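Long-range contact in SusD homolog (Bacteroides thetaiotaomicron VPI-5482, PDB 3FDH), which probably binds glycans at the outer membrane as a SusD/RagB-family lipoprotein: residues A[267-278]-A[415-425]. Residues are numbered along the deposited sequence; the frame is centred on the assembly and turned at random.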
# COMPACT_ATOMS: atom_id res chain seq x y z
N LEU A 267 6.22 12.60 -10.93
CA LEU A 267 4.94 12.76 -10.28
C LEU A 267 4.48 14.19 -10.48
O LEU A 267 3.33 14.46 -10.80
CB LEU A 267 5.00 12.40 -8.78
CG LEU A 267 3.69 12.62 -8.01
CD1 LEU A 267 2.55 11.75 -8.46
CD2 LEU A 267 3.94 12.39 -6.56
N GLY A 268 5.40 15.13 -10.31
CA GLY A 268 5.10 16.56 -10.48
C GLY A 268 4.63 16.85 -11.90
O GLY A 268 3.69 17.62 -12.13
N THR A 269 5.25 16.20 -12.86
CA THR A 269 4.87 16.37 -14.26
C THR A 269 3.39 16.01 -14.46
O THR A 269 2.66 16.71 -15.13
CB THR A 269 5.72 15.47 -15.17
OG1 THR A 269 7.10 15.81 -15.00
CG2 THR A 269 5.33 15.66 -16.66
N LYS A 270 2.98 14.90 -13.86
CA LYS A 270 1.58 14.43 -13.97
C LYS A 270 0.65 15.43 -13.30
O LYS A 270 -0.36 15.88 -13.86
CB LYS A 270 1.40 13.07 -13.30
CG LYS A 270 2.13 11.91 -13.99
CD LYS A 270 1.95 10.61 -13.24
CE LYS A 270 2.65 9.40 -13.94
NZ LYS A 270 4.14 9.44 -13.98
N LEU A 271 0.97 15.75 -12.06
CA LEU A 271 0.13 16.69 -11.30
C LEU A 271 -0.07 18.02 -12.04
O LEU A 271 -1.17 18.62 -12.06
CB LEU A 271 0.71 16.93 -9.88
CG LEU A 271 0.78 15.71 -8.95
CD1 LEU A 271 1.61 15.98 -7.64
CD2 LEU A 271 -0.65 15.24 -8.63
N LEU A 272 1.02 18.49 -12.64
CA LEU A 272 1.03 19.76 -13.36
C LEU A 272 0.22 19.66 -14.62
O LEU A 272 -0.48 20.57 -15.00
CB LEU A 272 2.47 20.22 -13.71
CG LEU A 272 3.36 20.73 -12.56
CD1 LEU A 272 4.85 20.78 -13.00
CD2 LEU A 272 2.84 22.10 -12.09
N ALA A 273 0.28 18.50 -15.25
CA ALA A 273 -0.40 18.31 -16.52
C ALA A 273 -1.90 18.38 -16.29
O ALA A 273 -2.65 18.85 -17.11
CB ALA A 273 -0.02 17.00 -17.15
N TYR A 274 -2.32 17.87 -15.15
CA TYR A 274 -3.74 17.85 -14.77
C TYR A 274 -4.20 19.09 -14.04
O TYR A 274 -5.38 19.33 -13.89
CB TYR A 274 -3.98 16.66 -13.82
CG TYR A 274 -4.20 15.36 -14.52
CD1 TYR A 274 -3.14 14.56 -14.90
CD2 TYR A 274 -5.47 14.91 -14.78
CE1 TYR A 274 -3.34 13.39 -15.54
CE2 TYR A 274 -5.69 13.72 -15.42
CZ TYR A 274 -4.62 12.96 -15.79
OH TYR A 274 -4.81 11.79 -16.46
N ASN A 275 -3.23 19.85 -13.59
CA ASN A 275 -3.50 20.94 -12.69
C ASN A 275 -4.22 20.36 -11.48
O ASN A 275 -5.17 20.90 -10.96
CB ASN A 275 -4.32 22.03 -13.32
CG ASN A 275 -4.36 23.29 -12.48
OD1 ASN A 275 -3.47 23.55 -11.67
ND2 ASN A 275 -5.41 24.09 -12.66
N ASP A 276 -3.76 19.20 -11.07
CA ASP A 276 -4.29 18.53 -9.88
C ASP A 276 -4.12 19.49 -8.66
O ASP A 276 -3.12 20.19 -8.55
CB ASP A 276 -3.58 17.17 -9.73
CG ASP A 276 -4.02 16.38 -8.51
OD1 ASP A 276 -3.81 16.84 -7.37
OD2 ASP A 276 -4.55 15.26 -8.71
N PRO A 277 -5.13 19.60 -7.80
CA PRO A 277 -5.00 20.49 -6.64
C PRO A 277 -3.71 20.30 -5.81
O PRO A 277 -3.22 21.23 -5.19
CB PRO A 277 -6.18 20.10 -5.76
CG PRO A 277 -7.15 19.40 -6.68
CD PRO A 277 -6.38 18.82 -7.80
N ARG A 278 -3.20 19.08 -5.78
CA ARG A 278 -2.01 18.76 -4.98
C ARG A 278 -0.72 19.32 -5.59
O ARG A 278 0.30 19.42 -4.93
CB ARG A 278 -1.88 17.24 -4.82
CG ARG A 278 -3.00 16.63 -3.97
CD ARG A 278 -3.02 15.09 -4.12
NE ARG A 278 -3.69 14.71 -5.37
CZ ARG A 278 -4.68 13.83 -5.49
NH1 ARG A 278 -5.07 13.07 -4.47
NH2 ARG A 278 -5.25 13.66 -6.68
N GLU A 415 -7.75 6.51 -17.54
CA GLU A 415 -7.95 7.65 -16.64
C GLU A 415 -8.20 7.20 -15.20
O GLU A 415 -7.68 7.77 -14.24
CB GLU A 415 -9.06 8.56 -17.13
CG GLU A 415 -9.26 9.76 -16.24
CD GLU A 415 -8.03 10.72 -16.13
OE1 GLU A 415 -7.09 10.71 -16.97
OE2 GLU A 415 -8.03 11.54 -15.18
N THR A 416 -9.01 6.17 -15.08
CA THR A 416 -9.30 5.57 -13.79
C THR A 416 -8.03 5.11 -13.09
O THR A 416 -7.83 5.38 -11.92
CB THR A 416 -10.34 4.39 -13.91
OG1 THR A 416 -11.59 4.93 -14.38
CG2 THR A 416 -10.53 3.63 -12.52
N MSE A 417 -7.11 4.48 -13.80
CA MSE A 417 -5.96 3.93 -13.14
C MSE A 417 -4.92 5.02 -12.84
O MSE A 417 -4.18 4.93 -11.84
CB MSE A 417 -5.39 2.82 -13.98
CG MSE A 417 -6.38 1.67 -14.28
SE MSE A 417 -7.10 0.93 -12.65
CE MSE A 417 -5.42 0.34 -11.90
N ILE A 418 -4.88 6.03 -13.72
CA ILE A 418 -4.03 7.23 -13.47
C ILE A 418 -4.48 7.90 -12.17
O ILE A 418 -3.68 8.27 -11.31
CB ILE A 418 -4.02 8.23 -14.64
CG1 ILE A 418 -3.28 7.63 -15.84
CG2 ILE A 418 -3.32 9.50 -14.20
CD1 ILE A 418 -3.35 8.44 -17.19
N GLN A 419 -5.79 8.03 -12.03
CA GLN A 419 -6.37 8.64 -10.85
C GLN A 419 -6.14 7.80 -9.60
O GLN A 419 -5.89 8.34 -8.52
CB GLN A 419 -7.87 9.00 -11.05
CG GLN A 419 -8.11 10.15 -12.05
CD GLN A 419 -7.36 11.46 -11.66
OE1 GLN A 419 -7.32 11.84 -10.49
NE2 GLN A 419 -6.80 12.14 -12.65
N LYS A 420 -6.15 6.47 -9.74
CA LYS A 420 -5.92 5.60 -8.60
C LYS A 420 -4.50 5.87 -8.15
O LYS A 420 -4.22 6.03 -6.99
CB LYS A 420 -6.13 4.12 -8.99
CG LYS A 420 -6.05 3.16 -7.84
CD LYS A 420 -6.33 1.72 -8.23
CE LYS A 420 -6.60 0.82 -7.04
NZ LYS A 420 -6.41 -0.66 -7.42
N TYR A 421 -3.61 5.85 -9.12
CA TYR A 421 -2.17 6.15 -8.92
C TYR A 421 -1.94 7.48 -8.19
O TYR A 421 -1.28 7.49 -7.14
CB TYR A 421 -1.37 6.06 -10.23
CG TYR A 421 0.07 6.49 -10.08
CD1 TYR A 421 0.42 7.82 -10.28
CD2 TYR A 421 1.08 5.59 -9.78
CE1 TYR A 421 1.71 8.27 -10.11
CE2 TYR A 421 2.38 6.02 -9.62
CZ TYR A 421 2.71 7.34 -9.79
OH TYR A 421 4.04 7.79 -9.64
N LEU A 422 -2.61 8.56 -8.61
CA LEU A 422 -2.43 9.87 -7.98
C LEU A 422 -3.03 9.95 -6.57
O LEU A 422 -2.47 10.62 -5.69
CB LEU A 422 -3.03 10.99 -8.86
CG LEU A 422 -2.27 11.13 -10.19
CD1 LEU A 422 -3.00 12.20 -11.03
CD2 LEU A 422 -0.81 11.55 -9.97
N ALA A 423 -4.14 9.25 -6.37
CA ALA A 423 -4.80 9.21 -5.04
C ALA A 423 -4.02 8.49 -3.95
O ALA A 423 -4.11 8.79 -2.78
CB ALA A 423 -6.17 8.55 -5.14
N MSE A 424 -3.26 7.52 -4.40
CA MSE A 424 -2.55 6.56 -3.52
C MSE A 424 -1.11 6.96 -3.15
O MSE A 424 -0.39 6.30 -2.42
CB MSE A 424 -2.77 5.15 -4.05
CG MSE A 424 -4.18 4.74 -3.93
SE MSE A 424 -4.68 2.97 -4.48
CE MSE A 424 -3.88 1.88 -3.07
N TRP A 425 -0.81 8.17 -3.57
CA TRP A 425 0.41 8.91 -3.16
C TRP A 425 0.07 9.60 -1.84
O TRP A 425 -0.91 10.30 -1.71
CB TRP A 425 0.71 10.00 -4.18
CG TRP A 425 1.80 10.92 -3.83
CD1 TRP A 425 3.04 10.58 -3.36
CD2 TRP A 425 1.81 12.34 -3.98
NE1 TRP A 425 3.83 11.69 -3.18
CE2 TRP A 425 3.08 12.79 -3.53
CE3 TRP A 425 0.88 13.29 -4.45
CZ2 TRP A 425 3.45 14.12 -3.56
CZ3 TRP A 425 1.22 14.61 -4.43
CH2 TRP A 425 2.51 15.02 -4.02
O HOH W 1 5.15 9.70 -11.34
O HOH W 2 -5.97 14.18 -10.76
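Leu422 enters between Leu267 and Leu271, its CD2 lying 3.7 Å from Leu267 CD1 and 3.9 Å from Leu271 CD2; it runs alongside the two leucines with its direction reversed. The apolar patch continues onto Trp425, whose indole has Leu267 CD2 over one face, though the modelled approach is too close for its detail to be trusted. With CG of Leu267 anti to its N (chi1 177°), both its methyls reach the other segment. Leu271 CD1 touches the six-membered ring obliquely, 3.5 Å from Trp425 CZ3, and Arg278 CB comes to the indole edge.

One direct hydrogen bond joins the segments, from Tyr274 OH to Glu415 OE1 at 2.6 Å. It arrives on the syn side, 16° out of the carboxylate plane. Gln419 NE2 donates to the other oxygen, Glu415 OE2, from above that plane, so both carboxylate oxygens are engaged. A glutamine in place of Glu415 would probably serve only one of the two donors, since its amide NH2 would face either the Tyr274 hydroxyl or Gln419 NE2, leaving that group without this acceptor.

Waters add two bridges. One accepts from Lys270 NZ and donates to Tyr421 OH, groups also bound to Thr450 O and Ile49 O respectively; the other donates to Asp276 OD2 and Gln419 OE1.

Beyond the helix end, Asp276 OD1 accepts from Arg278 N in an Asx turn, and a two-nitrogen salt bridge sets Arg278 NE against Asp276 OD1 and Arg278 NH2 against Asp276 OD2 (2.7 Å). The guanidinium thus held presents one face to Leu422 O, 3.8 Å above its plane.

The helical segments 267-274 and 415-423 cross at -119°, their axes 11.6 Å apart at closest approach. They belong to helices 265-274 and 412-423, the former closed by a Schellman motif with Asn275 at C-prime: a buried, steep helix-helix junction within the largely helical SusD-like fold.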